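Local coordinates for ganglioside-induced differentiation-associated protein 2 (Homo sapiens, PDB 4UML) that is of unsettled function but carries a macro domain, a fold that in many relatives binds ADP-ribose, and is probably involved in signalling, at residues S144-Y147 against S148-N152; I170-A173 against K174-Y177; P178-D181 against A182-A186. One frame throughout, in Å; residues are numbered along the deposited sequence.

Interaction 1: S144-Y147 against S148-N152; sequences SSLY and SCYRN
Leu146 and Tyr150, one turn apart on helix 139-159, lie side by side and point the same way. The leucine comes to the rim of the ring, with Leu146 CD1 4.0 Å from Tyr150 CE2 and its CG about as near. Carbonyl oxygen Leu146 O also sits at the ring's edge, close to its plane and 3.4 Å from Tyr150 CD2, so the ring has a polar neighbour as well as an apolar one. Leu146 holds CG anti to its own nitrogen (chi1 -170°), which puts CG beside the carbonyl carbon and brings CD1 round to the edge of the ring. This is the tight side of the contact. Ala182 of helix 179-197 covers Leu146, Ala186 and Thr189 pack on Tyr150, and the ring of Tyr150 meets that of Phe167.

The other side is looser and wetter. One water donates to Ser144 O at 2.9 Å and is hydrogen-bonded to Ser148 OG at 2.7 Å as well as to Ser144 OG. Arg151 lays its CB over one face of the Tyr147 ring, 4.2 Å above the plane and toward the rim. The guanidinium does not stack there. Its chain bends at chi2 (-97°), its plane stands 53° from the ring, and Arg151 NH1 instead donates to Asn152 OD1 at 2.7 Å.

Four backbone bonds, from Ser148 N to Ser144 O through Arg151 N to Tyr147 O, run beneath both sides. The apolar side thus suits the interface with helix 179-197, while the water-bridged serines and Arg151 keep the other compatible with solvent.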
# COMPACT_ATOMS: atom_id res chain seq x y z
N SER A 144 -14.67 5.87 4.28
CA SER A 144 -14.59 4.88 5.34
C SER A 144 -13.97 3.57 4.84
O SER A 144 -13.07 3.00 5.50
CB SER A 144 -15.98 4.67 5.98
OG SER A 144 -15.96 3.56 6.87
N SER A 145 -14.41 3.10 3.68
CA SER A 145 -13.84 1.89 3.11
C SER A 145 -12.37 2.02 2.75
O SER A 145 -11.57 1.13 3.04
CB SER A 145 -14.58 1.47 1.85
OG SER A 145 -15.80 0.93 2.15
N LEU A 146 -11.98 3.11 2.12
CA LEU A 146 -10.58 3.25 1.72
C LEU A 146 -9.71 3.35 2.97
O LEU A 146 -8.63 2.76 3.05
CB LEU A 146 -10.37 4.48 0.83
CG LEU A 146 -8.98 4.60 0.16
CD1 LEU A 146 -8.73 3.43 -0.79
CD2 LEU A 146 -8.87 5.92 -0.56
N TYR A 147 -10.17 4.11 3.95
CA TYR A 147 -9.47 4.20 5.22
C TYR A 147 -9.25 2.81 5.84
O TYR A 147 -8.15 2.48 6.30
CB TYR A 147 -10.26 5.09 6.18
CG TYR A 147 -9.76 4.95 7.57
CD1 TYR A 147 -8.48 5.38 7.91
CD2 TYR A 147 -10.53 4.35 8.55
CE1 TYR A 147 -7.98 5.23 9.21
CE2 TYR A 147 -10.05 4.22 9.85
CZ TYR A 147 -8.79 4.66 10.19
OH TYR A 147 -8.33 4.48 11.48
N SER A 148 -10.29 1.99 5.83
CA SER A 148 -10.22 0.64 6.37
C SER A 148 -9.23 -0.22 5.61
O SER A 148 -8.53 -1.01 6.21
CB SER A 148 -11.60 -0.02 6.42
OG SER A 148 -12.36 0.65 7.41
N CYS A 149 -9.19 -0.11 4.28
CA CYS A 149 -8.14 -0.80 3.52
C CYS A 149 -6.75 -0.53 4.10
O CYS A 149 -6.00 -1.47 4.37
CB CYS A 149 -8.17 -0.37 2.05
SG CYS A 149 -9.61 -0.94 1.16
N TYR A 150 -6.37 0.74 4.19
CA TYR A 150 -5.03 1.09 4.65
C TYR A 150 -4.80 0.65 6.13
O TYR A 150 -3.78 0.10 6.46
CB TYR A 150 -4.78 2.59 4.49
CG TYR A 150 -4.44 2.96 3.09
CD1 TYR A 150 -3.13 2.85 2.64
CD2 TYR A 150 -5.44 3.29 2.16
CE1 TYR A 150 -2.81 3.10 1.32
CE2 TYR A 150 -5.13 3.57 0.84
CZ TYR A 150 -3.82 3.47 0.43
OH TYR A 150 -3.50 3.71 -0.85
N ARG A 151 -5.80 0.87 6.97
CA ARG A 151 -5.76 0.50 8.39
C ARG A 151 -5.61 -1.03 8.56
O ARG A 151 -4.80 -1.52 9.34
CB ARG A 151 -7.08 0.96 9.00
CG ARG A 151 -7.29 0.62 10.47
CD ARG A 151 -8.12 -0.64 10.66
NE ARG A 151 -8.60 -0.76 12.05
CZ ARG A 151 -9.22 -1.82 12.56
NH1 ARG A 151 -9.44 -2.91 11.83
NH2 ARG A 151 -9.62 -1.81 13.83
N ASN A 152 -6.39 -1.79 7.80
CA ASN A 152 -6.32 -3.24 7.91
C ASN A 152 -5.04 -3.87 7.34
O ASN A 152 -4.60 -4.92 7.83
CB ASN A 152 -7.57 -3.86 7.32
CG ASN A 152 -8.78 -3.68 8.23
OD1 ASN A 152 -8.64 -3.79 9.45
ND2 ASN A 152 -9.94 -3.37 7.67
O HOH W 1 -13.59 2.85 8.32

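Interaction 2: I170-A173 against K174-Y177; sequences INSA and KRGY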
# COMPACT_ATOMS: atom_id res chain seq x y z
N ILE A 170 -3.96 1.86 -3.58
CA ILE A 170 -5.07 0.93 -3.36
C ILE A 170 -6.32 1.29 -4.20
O ILE A 170 -7.08 0.40 -4.58
CB ILE A 170 -5.42 0.79 -1.83
CG1 ILE A 170 -4.26 0.03 -1.14
CG2 ILE A 170 -6.74 0.04 -1.60
CD1 ILE A 170 -4.35 -0.09 0.36
N ASN A 171 -6.51 2.56 -4.47
CA ASN A 171 -7.62 3.02 -5.30
C ASN A 171 -7.26 2.77 -6.76
O ASN A 171 -6.39 3.43 -7.29
CB ASN A 171 -7.90 4.51 -5.04
CG ASN A 171 -6.63 5.37 -5.05
OD1 ASN A 171 -5.72 5.21 -4.20
ND2 ASN A 171 -6.57 6.30 -5.99
N SER A 172 -7.84 1.76 -7.37
CA SER A 172 -7.58 1.47 -8.80
C SER A 172 -8.24 2.54 -9.66
O SER A 172 -9.26 3.10 -9.28
CB SER A 172 -8.10 0.10 -9.18
OG SER A 172 -9.48 -0.02 -8.91
N ALA A 173 -7.67 2.82 -10.82
CA ALA A 173 -8.27 3.78 -11.74
C ALA A 173 -9.69 3.35 -12.10
O ALA A 173 -10.62 4.16 -12.08
CB ALA A 173 -7.41 3.97 -12.99
N LYS A 174 -9.89 2.06 -12.35
CA LYS A 174 -11.22 1.60 -12.72
C LYS A 174 -12.30 1.75 -11.63
O LYS A 174 -13.47 1.69 -11.95
CB LYS A 174 -11.20 0.15 -13.21
CG LYS A 174 -10.85 -0.86 -12.12
CD LYS A 174 -10.40 -2.17 -12.73
CE LYS A 174 -11.49 -2.78 -13.59
NZ LYS A 174 -11.51 -4.24 -13.39
N ARG A 175 -11.95 1.91 -10.36
CA ARG A 175 -12.98 2.07 -9.33
C ARG A 175 -13.30 3.54 -9.07
O ARG A 175 -14.20 3.86 -8.28
CB ARG A 175 -12.63 1.32 -8.03
CG ARG A 175 -13.22 -0.07 -8.05
CD ARG A 175 -12.84 -1.00 -6.91
NE ARG A 175 -13.34 -2.34 -7.20
CZ ARG A 175 -14.16 -3.08 -6.44
NH1 ARG A 175 -14.59 -2.68 -5.25
NH2 ARG A 175 -14.55 -4.26 -6.89
N GLY A 176 -12.54 4.42 -9.71
CA GLY A 176 -12.87 5.84 -9.82
C GLY A 176 -12.72 6.78 -8.63
O GLY A 176 -13.26 7.91 -8.65
N TYR A 177 -11.98 6.37 -7.60
CA TYR A 177 -11.82 7.24 -6.47
C TYR A 177 -11.05 8.45 -6.96
O TYR A 177 -10.05 8.26 -7.63
CB TYR A 177 -11.04 6.54 -5.33
CG TYR A 177 -11.41 7.06 -3.98
CD1 TYR A 177 -11.20 8.39 -3.65
CD2 TYR A 177 -11.94 6.22 -3.01
CE1 TYR A 177 -11.56 8.89 -2.40
CE2 TYR A 177 -12.32 6.70 -1.76
CZ TYR A 177 -12.12 8.02 -1.46
OH TYR A 177 -12.49 8.50 -0.24
O HOH W 2 -8.41 6.18 -8.13
O HOH W 3 -10.58 3.94 -7.10
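Ser172, Ala173 and Lys174 form the heart of a tight backbone turn, with Ser172 the hub. Its hydroxyl lies between the backbone nitrogen and the carbonyl carbon (chi1 57°) and is thereby turned toward the residues that follow. Two side chains pass it there: Ser172 OG is 3.5 Å from Arg175 CB and 3.6 Å from Lys174 CG, so it meets the aliphatic roots of two basic residues. The charged ends lead elsewhere. Lys174 bends at chi3 and chi4, and its NZ forms a salt bridge with Asp82 and a hydrogen bond with Lys83 O; the extended Arg175 reaches Glu78 and Gly131 O. Ala173, whose CB points away overall, contributes mostly through its backbone.

The main chain closes the turn with two successive 3-10 bonds, Arg175 N to Ser172 O and Gly176 N to Ala173 O, each 3.1 Å. In both the donor stands well above the carbonyl plane, 64° out of it for Ser172 O. Gly176 then takes a positive phi of 74° and turns the chain out of the coil.

This turn belongs to the loop joining strand 164-167 to helix 179-197. In macro domains that bind ADP-ribose, the corresponding loop lines the diphosphate part of the cleft; whether it does so here is an inference from the fold.

Two waters fill the polar side of the turn. One donates to Ser172 O at 2.7 Å and accepts from Tyr177 N. The other accepts from Asn171 ND2, donates to Tyr177 O at 2.7 Å, and makes a weak bond to Ser172 O. Beside them Asn171 CB packs against Tyr177 CB at 3.8 Å, while the tyrosine ring runs on toward Tyr134, Leu146 of helix 139-159 and Ile185 of helix 179-197.

Interaction 3: P178-D181 against A182-A186; sequences PLED and ATHIA
Thr183 doubles the grip on Leu179 O: its hydroxyl donates to that oxygen at 2.8 Å and its backbone N at 2.9 Å, the two arriving from opposite faces of the carbonyl plane. The threonine places OG1 beside its own nitrogen (chi1 -55°), which swings the hydroxyl back over the preceding turn, and Leu179 CD1 lies alongside at 3.8 Å from Thr183 OG1. A valine here would probably leave Leu179 O with the backbone donor alone of these two, its second hydrogen bond lost.

The other early carbonyls are each met one turn on. Ala182 N donates to the carbonyl oxygen of Pro178, the N-cap residue; His184 N binds Glu180 O; Ile185 N reaches Asp181 O only weakly, at 3.3 Å. These bonds open helix 179-197, the connection between parallel strands 164-167 and 203-208 in a beta-alpha-beta unit.

Glu180 and His184 find their partners farther out. A water in the plane of the His184 ring, 3.0 Å from His184 NE2, donates to Glu180 OE2 at 2.6 Å, bridging the two. Two further partners come from helix 210-223: Lys218 forms a salt bridge with Glu180, and Tyr223 OH is hydrogen-bonded to His184 ND1.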
# COMPACT_ATOMS: atom_id res chain seq x y z
N PRO A 178 -11.50 9.68 -6.64
CA PRO A 178 -10.70 10.86 -6.98
C PRO A 178 -9.30 10.79 -6.37
O PRO A 178 -9.15 10.65 -5.16
CB PRO A 178 -11.50 12.00 -6.38
CG PRO A 178 -12.91 11.53 -6.51
CD PRO A 178 -12.84 10.06 -6.20
N LEU A 179 -8.28 10.94 -7.21
CA LEU A 179 -6.93 10.56 -6.85
C LEU A 179 -6.38 11.36 -5.70
O LEU A 179 -5.76 10.82 -4.79
CB LEU A 179 -6.02 10.66 -8.06
CG LEU A 179 -4.52 10.42 -7.81
CD1 LEU A 179 -4.28 9.01 -7.27
CD2 LEU A 179 -3.76 10.66 -9.11
N GLU A 180 -6.63 12.65 -5.71
CA GLU A 180 -6.04 13.50 -4.72
C GLU A 180 -6.66 13.24 -3.34
O GLU A 180 -5.94 13.12 -2.36
CB GLU A 180 -6.19 14.95 -5.13
CG GLU A 180 -5.35 15.89 -4.31
CD GLU A 180 -4.74 17.02 -5.13
OE1 GLU A 180 -4.68 16.96 -6.39
OE2 GLU A 180 -4.29 17.98 -4.49
N ASP A 181 -7.99 13.16 -3.29
CA ASP A 181 -8.69 12.77 -2.07
C ASP A 181 -8.18 11.44 -1.53
O ASP A 181 -7.92 11.32 -0.36
CB ASP A 181 -10.20 12.61 -2.33
CG ASP A 181 -10.89 13.93 -2.59
OD1 ASP A 181 -10.42 14.98 -2.09
OD2 ASP A 181 -11.92 13.90 -3.28
N ALA A 182 -8.03 10.46 -2.41
CA ALA A 182 -7.57 9.13 -2.04
C ALA A 182 -6.19 9.17 -1.42
O ALA A 182 -5.92 8.48 -0.43
CB ALA A 182 -7.54 8.22 -3.25
N THR A 183 -5.31 9.97 -2.01
CA THR A 183 -3.94 10.11 -1.55
C THR A 183 -3.85 10.76 -0.18
O THR A 183 -3.01 10.37 0.64
CB THR A 183 -3.08 10.88 -2.59
OG1 THR A 183 -3.17 10.23 -3.87
CG2 THR A 183 -1.67 10.90 -2.18
N HIS A 184 -4.73 11.71 0.13
CA HIS A 184 -4.77 12.24 1.49
C HIS A 184 -5.06 11.16 2.50
O HIS A 184 -4.45 11.11 3.55
CB HIS A 184 -5.86 13.27 1.67
CG HIS A 184 -5.53 14.61 1.13
ND1 HIS A 184 -4.74 15.50 1.83
CD2 HIS A 184 -5.88 15.23 -0.01
CE1 HIS A 184 -4.63 16.62 1.13
NE2 HIS A 184 -5.30 16.47 -0.00
N ILE A 185 -6.01 10.29 2.17
CA ILE A 185 -6.38 9.20 3.08
C ILE A 185 -5.21 8.25 3.28
O ILE A 185 -4.86 7.90 4.40
CB ILE A 185 -7.65 8.46 2.58
CG1 ILE A 185 -8.82 9.45 2.59
CG2 ILE A 185 -7.92 7.24 3.42
CD1 ILE A 185 -10.07 9.00 1.87
N ALA A 186 -4.57 7.86 2.18
CA ALA A 186 -3.45 6.93 2.25
C ALA A 186 -2.33 7.50 3.15
O ALA A 186 -1.87 6.84 4.09
CB ALA A 186 -2.92 6.65 0.85
O HOH W 4 -5.21 18.50 -2.15

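Interactions 1 and 3 are partly buried turns of two helices that pack on each other, with Leu146 and Tyr147 of the first both against Ile185 of the second. Interaction 2 is a surface turn, yet it runs straight into interaction 3 along the chain and its Tyr177 touches both helices, meeting Leu146 of one and Ala182 and Ile185 of the other. The chemistry follows the place. Both helical contacts use i to i+4 backbone bonds, with apolar groups inward and water bridges outward, whereas 170-177 uses shorter 3-10 bonds and bound water. Its charged residues pair with other loops, while Glu180 and His184 of 178-186 pair with helix 210-223.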